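Local coordinates for formiminoglutamase (Trypanosoma cruzi, PDB 4MYK), which hydrolyses N-formimino-L-glutamate to L-glutamate and formamide, as an arginase-like metalloenzyme that carries two manganese ions, at residues Ile35-Asp40 and Glu95-Lys100; Arg60-Arg65 and Glu287-Pro292; Pro115-Ile118 and Asp123-Ala126; Ala218-Ala223 and Phe262-Leu267; Asp222-Thr227 and Thr231-Asp236. The protein carries 1 engineered substitution. All blocks are in the same frame, centred on the assembly; numbering follows the deposited sequence.

Interaction 1: Ile35-Asp40 and Glu95-Lys100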
# COMPACT_ATOMS: atom_id res chain seq x y z
N ILE A 35 -8.70 -18.92 21.36
CA ILE A 35 -8.95 -18.30 22.66
C ILE A 35 -8.87 -16.79 22.49
O ILE A 35 -7.90 -16.28 21.94
CB ILE A 35 -7.89 -18.76 23.71
CG1 ILE A 35 -7.96 -20.28 23.92
CG2 ILE A 35 -8.06 -18.02 25.03
CD1 ILE A 35 -6.65 -20.92 24.39
N GLY A 36 -9.88 -16.08 22.96
CA GLY A 36 -9.88 -14.64 22.84
C GLY A 36 -9.33 -13.96 24.07
O GLY A 36 -9.60 -14.40 25.20
N PHE A 37 -8.55 -12.90 23.86
CA PHE A 37 -8.07 -12.08 24.97
C PHE A 37 -8.37 -10.59 24.73
O PHE A 37 -7.50 -9.83 24.28
CB PHE A 37 -6.58 -12.33 25.23
CG PHE A 37 -6.12 -11.91 26.61
CD1 PHE A 37 -6.65 -12.51 27.74
CD2 PHE A 37 -5.18 -10.91 26.76
CE1 PHE A 37 -6.25 -12.12 29.00
CE2 PHE A 37 -4.77 -10.52 28.01
CZ PHE A 37 -5.30 -11.12 29.14
N PRO A 38 -9.61 -10.17 25.05
CA PRO A 38 -10.11 -8.82 24.78
C PRO A 38 -9.60 -7.78 25.79
O PRO A 38 -10.39 -7.22 26.54
CB PRO A 38 -11.63 -8.98 24.92
CG PRO A 38 -11.87 -10.39 25.46
CD PRO A 38 -10.56 -10.95 25.87
N TYR A 39 -8.29 -7.53 25.80
CA TYR A 39 -7.70 -6.53 26.69
C TYR A 39 -6.72 -5.64 25.94
O TYR A 39 -5.98 -6.11 25.08
CB TYR A 39 -7.04 -7.18 27.90
CG TYR A 39 -8.02 -7.98 28.72
CD1 TYR A 39 -8.74 -7.39 29.75
CD2 TYR A 39 -8.26 -9.32 28.44
CE1 TYR A 39 -9.66 -8.12 30.49
CE2 TYR A 39 -9.18 -10.07 29.18
CZ TYR A 39 -9.88 -9.46 30.20
OH TYR A 39 -10.78 -10.20 30.92
N ASP A 40 -6.72 -4.36 26.29
CA ASP A 40 -5.97 -3.35 25.57
C ASP A 40 -4.46 -3.46 25.70
O ASP A 40 -3.73 -3.20 24.76
CB ASP A 40 -6.37 -1.95 26.07
CG ASP A 40 -7.49 -1.32 25.26
OD1 ASP A 40 -7.75 -0.12 25.49
OD2 ASP A 40 -8.09 -2.01 24.41
N GLU A 95 -4.61 -8.99 36.14
CA GLU A 95 -3.64 -10.02 36.49
C GLU A 95 -4.32 -11.37 36.58
O GLU A 95 -3.73 -12.40 36.26
CB GLU A 95 -2.96 -9.68 37.81
CG GLU A 95 -2.35 -8.28 37.85
CD GLU A 95 -3.41 -7.17 37.94
OE1 GLU A 95 -4.33 -7.30 38.78
OE2 GLU A 95 -3.30 -6.18 37.18
N GLU A 96 -5.58 -11.38 37.01
CA GLU A 96 -6.33 -12.63 37.04
C GLU A 96 -6.61 -13.11 35.61
O GLU A 96 -6.55 -14.30 35.32
CB GLU A 96 -7.62 -12.46 37.83
CG GLU A 96 -8.47 -13.71 37.91
CD GLU A 96 -9.75 -13.46 38.67
OE1 GLU A 96 -10.08 -12.27 38.90
OE2 GLU A 96 -10.42 -14.44 39.05
N ALA A 97 -6.93 -12.17 34.72
CA ALA A 97 -7.14 -12.50 33.31
C ALA A 97 -5.87 -13.09 32.72
O ALA A 97 -5.93 -13.97 31.87
CB ALA A 97 -7.56 -11.26 32.54
N HIS A 98 -4.73 -12.61 33.17
CA HIS A 98 -3.45 -13.16 32.76
C HIS A 98 -3.28 -14.59 33.24
O HIS A 98 -2.75 -15.44 32.54
CB HIS A 98 -2.32 -12.31 33.32
CG HIS A 98 -2.07 -11.08 32.52
ND1 HIS A 98 -0.92 -10.90 31.79
CD2 HIS A 98 -2.83 -9.99 32.30
CE1 HIS A 98 -0.97 -9.73 31.17
NE2 HIS A 98 -2.13 -9.16 31.46
N GLU A 99 -3.72 -14.83 34.47
CA GLU A 99 -3.60 -16.15 35.06
C GLU A 99 -4.49 -17.14 34.36
O GLU A 99 -4.08 -18.25 34.05
CB GLU A 99 -3.96 -16.10 36.54
CG GLU A 99 -3.05 -15.23 37.38
CD GLU A 99 -3.40 -15.33 38.84
OE1 GLU A 99 -3.68 -16.46 39.29
OE2 GLU A 99 -3.42 -14.28 39.53
N LYS A 100 -5.73 -16.74 34.10
CA LYS A 100 -6.69 -17.63 33.45
C LYS A 100 -6.31 -17.90 31.99
O LYS A 100 -6.59 -18.98 31.46
CB LYS A 100 -8.09 -17.04 33.50
CG LYS A 100 -8.56 -16.68 34.87
CD LYS A 100 -9.98 -16.20 34.78
CE LYS A 100 -10.77 -17.12 33.87
NZ LYS A 100 -12.24 -17.00 34.08

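Interaction 2: Arg60-Arg65 and Glu287-Pro292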
# COMPACT_ATOMS: atom_id res chain seq x y z
N ARG A 60 -13.56 -12.48 15.02
CA ARG A 60 -14.65 -13.47 15.00
C ARG A 60 -15.67 -13.17 13.92
O ARG A 60 -16.23 -14.08 13.31
CB ARG A 60 -15.37 -13.57 16.34
CG ARG A 60 -14.62 -14.41 17.35
CD ARG A 60 -15.41 -14.69 18.61
NE ARG A 60 -14.63 -15.56 19.48
CZ ARG A 60 -13.90 -15.13 20.50
NH1 ARG A 60 -13.88 -13.84 20.80
NH2 ARG A 60 -13.20 -15.99 21.23
N PHE A 61 -15.92 -11.88 13.69
CA PHE A 61 -16.85 -11.47 12.66
C PHE A 61 -16.45 -12.06 11.32
O PHE A 61 -17.25 -12.70 10.64
CB PHE A 61 -16.93 -9.95 12.56
CG PHE A 61 -18.00 -9.48 11.61
CD1 PHE A 61 -17.71 -9.26 10.27
CD2 PHE A 61 -19.29 -9.27 12.05
CE1 PHE A 61 -18.69 -8.83 9.40
CE2 PHE A 61 -20.28 -8.84 11.18
CZ PHE A 61 -19.97 -8.62 9.86
N PHE A 62 -15.19 -11.85 10.94
CA PHE A 62 -14.72 -12.31 9.64
C PHE A 62 -14.41 -13.80 9.65
O PHE A 62 -14.44 -14.45 8.61
CB PHE A 62 -13.56 -11.43 9.14
CG PHE A 62 -14.01 -10.04 8.77
CD1 PHE A 62 -14.55 -9.78 7.51
CD2 PHE A 62 -13.97 -9.01 9.71
CE1 PHE A 62 -15.00 -8.50 7.18
CE2 PHE A 62 -14.43 -7.73 9.39
CZ PHE A 62 -14.95 -7.48 8.12
N LEU A 63 -14.15 -14.33 10.84
CA LEU A 63 -13.95 -15.77 10.99
C LEU A 63 -15.14 -16.54 10.45
O LEU A 63 -14.99 -17.62 9.85
CB LEU A 63 -13.74 -16.13 12.46
CG LEU A 63 -13.55 -17.63 12.72
CD1 LEU A 63 -12.22 -18.16 12.16
CD2 LEU A 63 -13.65 -17.93 14.21
N GLN A 64 -16.34 -15.99 10.66
CA GLN A 64 -17.57 -16.66 10.23
C GLN A 64 -17.73 -16.61 8.71
O GLN A 64 -18.62 -17.24 8.18
CB GLN A 64 -18.82 -16.05 10.87
CG GLN A 64 -18.66 -15.55 12.28
CD GLN A 64 -18.37 -16.66 13.27
OE1 GLN A 64 -18.97 -17.73 13.22
NE2 GLN A 64 -17.43 -16.40 14.18
N ARG A 65 -16.86 -15.87 8.03
CA ARG A 65 -17.09 -15.51 6.64
C ARG A 65 -15.98 -15.85 5.63
O ARG A 65 -16.24 -15.89 4.44
CB ARG A 65 -17.37 -14.02 6.55
CG ARG A 65 -18.59 -13.59 7.30
CD ARG A 65 -18.68 -12.08 7.41
NE ARG A 65 -20.01 -11.68 7.84
CZ ARG A 65 -20.46 -11.79 9.09
NH1 ARG A 65 -19.66 -12.28 10.04
NH2 ARG A 65 -21.69 -11.42 9.40
N GLU A 287 -8.96 0.98 12.59
CA GLU A 287 -9.58 0.66 11.31
C GLU A 287 -10.31 -0.67 11.46
O GLU A 287 -9.76 -1.60 12.05
CB GLU A 287 -8.54 0.61 10.19
CG GLU A 287 -9.14 0.60 8.78
CD GLU A 287 -9.57 -0.78 8.34
OE1 GLU A 287 -8.91 -1.76 8.74
OE2 GLU A 287 -10.54 -0.89 7.57
N GLU A 288 -11.53 -0.77 10.95
CA GLU A 288 -12.41 -1.86 11.36
C GLU A 288 -12.80 -2.89 10.30
O GLU A 288 -13.38 -3.92 10.64
CB GLU A 288 -13.69 -1.28 11.96
CG GLU A 288 -14.49 -0.46 10.98
CD GLU A 288 -15.98 -0.50 11.26
OE1 GLU A 288 -16.76 -0.20 10.33
OE2 GLU A 288 -16.37 -0.85 12.40
N TYR A 289 -12.50 -2.64 9.03
CA TYR A 289 -12.90 -3.60 7.99
C TYR A 289 -11.72 -4.36 7.33
O TYR A 289 -11.70 -5.59 7.31
CB TYR A 289 -13.80 -2.95 6.93
CG TYR A 289 -14.56 -3.97 6.12
CD1 TYR A 289 -15.77 -4.47 6.56
CD2 TYR A 289 -14.04 -4.47 4.92
CE1 TYR A 289 -16.47 -5.42 5.83
CE2 TYR A 289 -14.74 -5.43 4.18
CZ TYR A 289 -15.95 -5.90 4.64
OH TYR A 289 -16.66 -6.84 3.93
N ARG A 290 -10.75 -3.60 6.81
CA ARG A 290 -9.65 -4.17 6.04
C ARG A 290 -8.69 -4.97 6.90
O ARG A 290 -8.16 -6.01 6.49
CB ARG A 290 -8.88 -3.04 5.35
CG ARG A 290 -9.66 -2.29 4.27
CD ARG A 290 -8.83 -1.15 3.66
NE ARG A 290 -7.60 -1.61 3.02
CZ ARG A 290 -6.38 -1.12 3.27
NH1 ARG A 290 -6.20 -0.15 4.16
NH2 ARG A 290 -5.33 -1.61 2.63
N SER A 291 -8.46 -4.46 8.11
CA SER A 291 -7.43 -5.02 8.98
C SER A 291 -7.84 -6.35 9.63
O SER A 291 -7.06 -7.29 9.68
CB SER A 291 -7.00 -3.97 10.00
OG SER A 291 -6.60 -2.78 9.33
N PRO A 292 -9.08 -6.43 10.12
CA PRO A 292 -9.62 -7.71 10.60
C PRO A 292 -9.65 -8.80 9.53
O PRO A 292 -9.42 -9.97 9.84
CB PRO A 292 -11.03 -7.34 11.04
CG PRO A 292 -10.89 -5.90 11.49
CD PRO A 292 -9.95 -5.29 10.50

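Interaction 3: Pro115-Ile118 and Asp123-Ala126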
# COMPACT_ATOMS: atom_id res chain seq x y z
N PRO A 115 -3.12 -24.26 20.55
CA PRO A 115 -3.77 -23.02 20.97
C PRO A 115 -3.44 -21.84 20.05
O PRO A 115 -2.26 -21.58 19.77
CB PRO A 115 -3.17 -22.76 22.36
CG PRO A 115 -2.01 -23.72 22.50
CD PRO A 115 -1.80 -24.40 21.18
N PHE A 116 -4.47 -21.14 19.58
CA PHE A 116 -4.29 -19.86 18.89
C PHE A 116 -5.00 -18.78 19.68
O PHE A 116 -6.22 -18.85 19.90
CB PHE A 116 -4.82 -19.92 17.45
CG PHE A 116 -4.91 -18.57 16.78
CD1 PHE A 116 -3.83 -18.05 16.08
CD2 PHE A 116 -6.08 -17.81 16.84
CE1 PHE A 116 -3.91 -16.81 15.46
CE2 PHE A 116 -6.17 -16.58 16.22
CZ PHE A 116 -5.08 -16.08 15.52
N VAL A 117 -4.25 -17.77 20.12
CA VAL A 117 -4.81 -16.74 20.98
C VAL A 117 -4.96 -15.43 20.22
O VAL A 117 -3.98 -14.87 19.74
CB VAL A 117 -3.94 -16.51 22.24
CG1 VAL A 117 -4.62 -15.52 23.19
CG2 VAL A 117 -3.65 -17.84 22.94
N ILE A 118 -6.19 -14.96 20.09
CA ILE A 118 -6.44 -13.70 19.41
C ILE A 118 -6.63 -12.58 20.42
O ILE A 118 -7.46 -12.69 21.33
CB ILE A 118 -7.65 -13.79 18.44
CG1 ILE A 118 -7.90 -12.43 17.78
CG2 ILE A 118 -8.90 -14.31 19.14
CD1 ILE A 118 -6.72 -11.93 16.99
N ASP A 123 0.59 -7.77 25.63
CA ASP A 123 0.85 -8.27 26.99
C ASP A 123 0.39 -9.72 27.21
O ASP A 123 0.89 -10.41 28.10
CB ASP A 123 0.26 -7.32 28.03
CG ASP A 123 1.02 -6.01 28.11
OD1 ASP A 123 0.69 -5.17 28.98
OD2 ASP A 123 1.96 -5.80 27.31
N GLN A 124 -0.55 -10.17 26.38
CA GLN A 124 -1.02 -11.55 26.40
C GLN A 124 0.12 -12.55 26.19
O GLN A 124 0.02 -13.71 26.59
CB GLN A 124 -2.09 -11.75 25.32
CG GLN A 124 -1.53 -11.78 23.89
CD GLN A 124 -2.60 -12.02 22.85
OE1 GLN A 124 -3.77 -12.19 23.18
NE2 GLN A 124 -2.21 -12.02 21.59
N SER A 125 1.20 -12.09 25.56
CA SER A 125 2.29 -12.98 25.17
C SER A 125 3.05 -13.51 26.37
O SER A 125 3.63 -14.60 26.30
CB SER A 125 3.25 -12.25 24.24
OG SER A 125 2.55 -11.63 23.18
N ALA A 126 3.06 -12.75 27.46
CA ALA A 126 3.73 -13.20 28.67
C ALA A 126 3.06 -14.46 29.25
O ALA A 126 3.72 -15.49 29.41
CB ALA A 126 3.81 -12.08 29.70

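Interaction 4: Ala218-Ala223 and Phe262-Leu267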
# COMPACT_ATOMS: atom_id res chain seq x y z
N ALA A 218 12.01 -17.33 3.89
CA ALA A 218 13.38 -17.80 4.08
C ALA A 218 14.00 -17.28 5.38
O ALA A 218 14.68 -18.01 6.10
CB ALA A 218 14.26 -17.41 2.90
N ALA A 219 13.77 -16.00 5.66
CA ALA A 219 14.24 -15.40 6.89
C ALA A 219 13.58 -16.08 8.08
O ALA A 219 14.23 -16.34 9.09
CB ALA A 219 13.93 -13.91 6.89
N LEU A 220 12.28 -16.35 7.97
CA LEU A 220 11.53 -17.03 9.02
C LEU A 220 11.93 -18.51 9.19
O LEU A 220 11.85 -19.05 10.28
CB LEU A 220 10.02 -16.93 8.78
CG LEU A 220 9.14 -17.57 9.85
CD1 LEU A 220 9.38 -16.91 11.18
CD2 LEU A 220 7.70 -17.44 9.47
N GLU A 221 12.34 -19.16 8.11
CA GLU A 221 12.91 -20.49 8.22
C GLU A 221 14.14 -20.44 9.10
O GLU A 221 14.30 -21.23 10.03
CB GLU A 221 13.27 -21.04 6.84
CG GLU A 221 12.06 -21.54 6.08
CD GLU A 221 12.36 -21.86 4.63
OE1 GLU A 221 13.44 -21.46 4.14
OE2 GLU A 221 11.50 -22.49 3.98
N ASP A 222 15.01 -19.48 8.80
CA ASP A 222 16.20 -19.26 9.60
C ASP A 222 15.81 -19.11 11.07
O ASP A 222 16.45 -19.68 11.95
CB ASP A 222 16.95 -18.01 9.11
CG ASP A 222 17.67 -18.23 7.76
OD1 ASP A 222 17.57 -19.33 7.19
OD2 ASP A 222 18.35 -17.29 7.28
N ALA A 223 14.75 -18.33 11.32
CA ALA A 223 14.29 -18.04 12.67
C ALA A 223 13.85 -19.31 13.42
O ALA A 223 14.16 -19.46 14.61
CB ALA A 223 13.16 -16.99 12.65
N PHE A 262 0.85 -13.66 5.26
CA PHE A 262 0.19 -14.91 4.89
C PHE A 262 1.22 -16.01 4.65
O PHE A 262 1.10 -17.11 5.20
CB PHE A 262 -0.61 -14.74 3.61
CG PHE A 262 -1.73 -13.76 3.71
CD1 PHE A 262 -2.05 -13.19 4.92
CD2 PHE A 262 -2.46 -13.42 2.59
CE1 PHE A 262 -3.09 -12.28 5.02
CE2 PHE A 262 -3.49 -12.51 2.67
CZ PHE A 262 -3.81 -11.94 3.89
N ASP A 263 2.21 -15.72 3.82
CA ASP A 263 3.26 -16.68 3.51
C ASP A 263 3.98 -17.17 4.76
O ASP A 263 4.37 -18.33 4.85
CB ASP A 263 4.26 -16.09 2.53
CG ASP A 263 3.70 -15.94 1.12
OD1 ASP A 263 2.50 -16.21 0.92
OD2 ASP A 263 4.46 -15.55 0.22
N MET A 264 4.18 -16.26 5.72
CA MET A 264 4.86 -16.62 6.98
C MET A 264 3.97 -17.47 7.88
O MET A 264 4.45 -18.37 8.55
CB MET A 264 5.27 -15.36 7.74
CG MET A 264 6.38 -14.55 7.10
SD MET A 264 6.52 -12.95 7.92
CE MET A 264 6.95 -13.46 9.59
N CYS A 265 2.68 -17.15 7.90
CA CYS A 265 1.73 -17.94 8.66
C CYS A 265 1.58 -19.36 8.10
O CYS A 265 1.47 -20.32 8.87
CB CYS A 265 0.38 -17.23 8.74
SG CYS A 265 0.43 -15.83 9.87
N PHE A 266 1.59 -19.49 6.78
CA PHE A 266 1.58 -20.80 6.14
C PHE A 266 2.81 -21.63 6.54
O PHE A 266 2.69 -22.82 6.87
CB PHE A 266 1.50 -20.67 4.63
CG PHE A 266 1.23 -21.98 3.92
CD1 PHE A 266 2.26 -22.85 3.61
CD2 PHE A 266 -0.06 -22.34 3.57
CE1 PHE A 266 2.00 -24.06 2.96
CE2 PHE A 266 -0.32 -23.54 2.92
CZ PHE A 266 0.71 -24.40 2.62
N LEU A 267 3.99 -21.02 6.52
CA LEU A 267 5.21 -21.72 6.92
C LEU A 267 5.07 -22.22 8.35
O LEU A 267 5.28 -23.40 8.62
CB LEU A 267 6.45 -20.81 6.77
CG LEU A 267 7.82 -21.33 7.23
CD1 LEU A 267 8.26 -22.55 6.43
CD2 LEU A 267 8.87 -20.22 7.12

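Interaction 5: Asp222-Thr227 and Thr231-Asp236. With MN (manganese (II) ion), chain C.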
# COMPACT_ATOMS: atom_id res chain seq x y z
N ASP A 222 15.01 -19.48 8.80
CA ASP A 222 16.20 -19.26 9.60
C ASP A 222 15.81 -19.11 11.07
O ASP A 222 16.45 -19.68 11.95
CB ASP A 222 16.95 -18.01 9.11
CG ASP A 222 17.67 -18.23 7.76
OD1 ASP A 222 17.57 -19.33 7.19
OD2 ASP A 222 18.35 -17.29 7.28
N ALA A 223 14.75 -18.33 11.32
CA ALA A 223 14.29 -18.04 12.67
C ALA A 223 13.85 -19.31 13.42
O ALA A 223 14.16 -19.46 14.61
CB ALA A 223 13.16 -16.99 12.65
N PHE A 224 13.14 -20.20 12.74
CA PHE A 224 12.73 -21.47 13.37
C PHE A 224 13.92 -22.42 13.61
O PHE A 224 13.87 -23.30 14.47
CB PHE A 224 11.66 -22.18 12.54
CG PHE A 224 10.35 -21.46 12.51
CD1 PHE A 224 9.95 -20.69 13.59
CD2 PHE A 224 9.52 -21.55 11.40
CE1 PHE A 224 8.74 -20.03 13.56
CE2 PHE A 224 8.30 -20.88 11.37
CZ PHE A 224 7.91 -20.13 12.45
N GLY A 225 14.97 -22.24 12.82
CA GLY A 225 16.21 -22.96 13.04
C GLY A 225 16.80 -22.58 14.37
O GLY A 225 17.32 -23.43 15.09
N LEU A 226 16.71 -21.29 14.70
CA LEU A 226 17.19 -20.76 15.97
C LEU A 226 16.26 -21.09 17.15
O LEU A 226 16.71 -21.51 18.21
CB LEU A 226 17.38 -19.23 15.86
CG LEU A 226 18.50 -18.74 14.95
CD1 LEU A 226 18.36 -17.26 14.64
CD2 LEU A 226 19.85 -19.03 15.58
N THR A 227 14.96 -20.90 16.97
CA THR A 227 14.02 -21.21 18.03
C THR A 227 13.91 -22.73 18.27
O THR A 227 13.88 -23.19 19.39
CB THR A 227 12.64 -20.62 17.74
OG1 THR A 227 12.13 -21.18 16.52
CG2 THR A 227 12.72 -19.11 17.59
N THR A 231 8.26 -24.21 19.48
CA THR A 231 8.29 -22.79 19.16
C THR A 231 6.92 -22.11 19.33
O THR A 231 5.90 -22.58 18.84
CB THR A 231 8.83 -22.56 17.76
OG1 THR A 231 10.19 -22.98 17.71
CG2 THR A 231 8.76 -21.11 17.40
N PHE A 232 6.94 -21.00 20.06
CA PHE A 232 5.81 -20.10 20.25
C PHE A 232 5.88 -19.05 19.14
O PHE A 232 6.81 -18.25 19.10
CB PHE A 232 5.91 -19.45 21.64
CG PHE A 232 4.94 -18.33 21.88
CD1 PHE A 232 3.77 -18.21 21.13
CD2 PHE A 232 5.18 -17.40 22.88
CE1 PHE A 232 2.87 -17.17 21.37
CE2 PHE A 232 4.27 -16.37 23.12
CZ PHE A 232 3.12 -16.26 22.35
N PHE A 233 4.91 -19.09 18.23
CA PHE A 233 4.86 -18.17 17.09
C PHE A 233 3.99 -16.97 17.45
O PHE A 233 2.77 -17.04 17.38
CB PHE A 233 4.35 -18.89 15.83
CG PHE A 233 4.47 -18.07 14.56
CD1 PHE A 233 5.69 -17.52 14.18
CD2 PHE A 233 3.36 -17.88 13.74
CE1 PHE A 233 5.79 -16.77 13.00
CE2 PHE A 233 3.47 -17.14 12.57
CZ PHE A 233 4.68 -16.59 12.20
N SER A 234 4.65 -15.88 17.84
CA SER A 234 3.97 -14.69 18.35
C SER A 234 3.98 -13.59 17.29
O SER A 234 5.03 -13.06 16.94
CB SER A 234 4.67 -14.18 19.63
OG SER A 234 3.92 -13.16 20.26
N PHE A 235 2.80 -13.26 16.79
CA PHE A 235 2.70 -12.35 15.65
C PHE A 235 2.02 -11.03 15.97
O PHE A 235 0.80 -10.93 15.88
CB PHE A 235 1.94 -13.01 14.50
CG PHE A 235 2.37 -12.53 13.14
CD1 PHE A 235 2.51 -11.18 12.88
CD2 PHE A 235 2.65 -13.43 12.12
CE1 PHE A 235 2.90 -10.73 11.64
CE2 PHE A 235 3.04 -12.99 10.86
CZ PHE A 235 3.17 -11.64 10.63
N ASP A 236 2.81 -10.01 16.32
CA ASP A 236 2.26 -8.67 16.49
C ASP A 236 1.94 -8.13 15.11
O ASP A 236 2.82 -8.01 14.28
CB ASP A 236 3.27 -7.76 17.19
CG ASP A 236 2.73 -6.35 17.44
OD1 ASP A 236 1.81 -5.89 16.73
OD2 ASP A 236 3.23 -5.69 18.37
MN MN C . 4.48 -3.86 17.94
O HOH W 1 4.45 -3.50 20.31

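Interaction 1: Ile35-Asp40 and Glu95-Lys100
Phe-37, in segment 35-40, reaches the flank of helix 94-110 where Ala-97 and His-98 lie. Its CB starts out against the side-chain oxygen of Gln-124. With CG anti to the backbone N (chi1 -160°), the ring runs from there toward the helix. Tyr-39 lies over one face, its CD2 3.4 Å above the ring plane near the centre. Further out, Phe-37 CE1 comes to 3.4 Å from Ala-97 O and 3.9 Å from Ala-97 CB. The tip, CZ, comes to 4.2 Å from His-98 CD2. Here the Phe-37 edge is aimed at the imidazole face in a T-shaped pair, the planes at 89° and the centroids 5.7 Å apart. Although the CB of His-98 leaves CA away from the strand, its ring turns back to meet the phenylalanine. The Ala-97 methyl is shared, since Tyr-39 CZ also packs on Ala-97 CB at 3.8 Å; the tyrosine hydroxyl is bonded to Ile-89 O. The helix belongs to the beta-alpha-beta crossover from strand 83-88 to strand 114-119, and it packs over strand 32-37 between them, in the parallel sheet of the arginase fold.

Interaction 2: Arg60-Arg65 and Glu287-Pro292
The ring of Phe-62 drives its leading edge into Tyr-289, with Phe-62 CZ 3.4 Å from Tyr-289 CE1 and sitting over the tyrosine face toward the rim. The planes stand at 85° in a T-shaped pair. Behind the tip, Phe-62 CD2 packs against Pro-292 CB at 3.6 Å, so the ring bridges the turn and the first helical residues that follow. One layer out, Phe-61 CD1 lies 3.7 Å over a face of the Phe-62 ring, which would limit its rotation.

On the other side, Glu-287 holds the turn that presents Tyr-289. Each carboxylate oxygen takes two donors. OE2 receives Arg-290 N at 2.8 Å on its syn lone pair, with the N-H nearly straight at 165°, and Tyr-289 N from above the carboxylate plane. OE1 takes Ser-291 N, also syn, at 2.8 Å, and Ser-291 OG on the anti side. This capping ties down the start of helix 290-306.

Arg-290 NE continues to Ser-242 OG of the second subunit. Helix 55-63 thus leans on the beginning of helix 290-306, where Arg-293 and Val-296 extend the bed for Phe-62, while Arg-60 pairs with Asp-85 and Asp-88 at strand 83-88.

Interaction 3: Pro115-Ile118 and Asp123-Ala126
Val-117 on strand 114-119 faces Gln-124 in the 3-10 turn that leads toward helix 125-135, their CA atoms 8.4 Å apart. A short loop joins the two segments, and no hydrogen bond links them. Both CB atoms are directed at the other segment, and the side chains slide past one another in opposite directions. Gln-124 CG sits between the backbone N and the carbonyl carbon (chi1 73°); from there the chain runs out extended, carrying the amide to the strand. Its OE1 comes to 3.4 Å from Val-117 CG1 and 4.0 Å from Ile-118 C. The other end of the amide, NE2, makes weak hydrogen bonds to Ser-280 OG and Met-279 O. Nearby, Ser-125 OG bonds both Asn-122 O and Asp-278, tying this turn both to strand 274-280 and to the loop that supplies the manganese ligand Asn-122, whose side chain is about 6 Å from that of Gln-124. Chemically the amide is lopsided: NE2 makes weak hydrogen bonds, but the buried OE1 has no hydrogen-bond partner in the model and rests against carbon, so packing probably does much of the work of orienting it.

Interaction 4: Ala218-Ala223 and Phe262-Leu267
Two neighbouring helices on one face of the central sheet, 216-227 and 258-270, meet where Leu-220 fits against Met-264 and Leu-267. The short axes come within 10.1 Å and cross at -36°, both running in broadly the same direction. Leu-220 CD2 makes the close approach to Met-264: it lies 3.5 Å from Met-264 O and 3.6 Å from Met-264 CB, touching backbone and side chain of one residue together. The methionine chain is bent at its last torsion (chi3 62°), which curls CE back to 4.1 Å from Leu-220 CD2.

Helix 258-270 is the crossover between the adjacent parallel strands 231-236 and 274-280, while helix 216-227 leads into the first of them, as expected of the alternating alpha/beta chain of the arginase fold. Phe-183 of the sheet lies under both helices, in touch with Leu-220 and Met-264 alike, and Ile-143 and Val-145 extend that floor.

Farther from the floor, Leu-267 comes the other way past Leu-220, bringing Leu-267 CD2 to 3.8 Å from Leu-220 CG. The same methyl meets Glu-221 CG at 3.6 Å. Glu-221 crosses Leu-267 at about a right angle, laying its aliphatic part over the leucine branches on the side where Glu-221 faces solvent, with its OE2 4.1 Å from Leu-267 CD1.

Interaction 5: Asp222-Thr227 and Thr231-Asp236
Thr-227 and Thr-231 close the tight end of this contact, where helix 216-227 stops and strand 231-236 begins after a short turn. Their hydroxyls, Thr-227 OG1 and Thr-231 OG1, are hydrogen-bonded at 2.9 Å. The Thr-231 hydroxyl also bonds Gly-228 O within the turn, so one small polar knot holds the reversal. The methyl of Thr-231, anti to the backbone N, touches both Thr-227 and the Phe-224 ring, with Thr-231 CG2 3.5 Å from Thr-227 OG1 and 4.0 Å from Phe-224 CE1.

Next along the strand the contact is purely aromatic. The edge of Phe-224 approaches the face of Phe-233 in an offset T-shaped pair, the planes at 69° and Phe-224 CZ 3.8 Å from Phe-233 CD1. Ile-143 and Val-274 from the flanking strands wall in both rings.

The far side of the helix is looser: Gly-225 and Asp-222 are exposed to solvent, and Asp-222 forms a salt bridge with Lys-214. The N-to-C directions of the short helix and strand segments make 137°, so the chain roughly reverses, and the C-terminal end of the strand lies well away from the helix.

There Asp-236 OD2 binds manganese at 2.3 Å, beside water 1 at 2.4 Å. Asp-146, His-148 and Asp-238 contribute to the same ion, and Asp-236 serves both metal sites. The strand thus divides its chemistry, with hydroxyls and hydrophobic rings fixing its start and a carboxylate at its end holding the metals.

Overall arrangement
Interactions 1 and 3 are close neighbours, centres about 8 Å apart, stitched through adjacent strands by a probable hydrogen bond from Phe-37 N to Ile-118 O at 2.8 Å. Interactions 4 and 5, centres about 9 Å apart, share helix 216-227; Leu-220 CD1 meets Phe-233 CE1 at 4.0 Å. Interactions 1 and 5 lie on opposite sides of the chain's centre, while interactions 3 and 5 touch through Ser-125 and Ser-234. Interaction 5 alone holds a metal ligand; the Gln-124 side chain of interaction 3 is about 9 Å from a manganese ion, that of Met-264 in interaction 4 about 13 Å. Interaction 2, away from the annotated sites, closes the long loop enclosing interactions 3, 4 and 5.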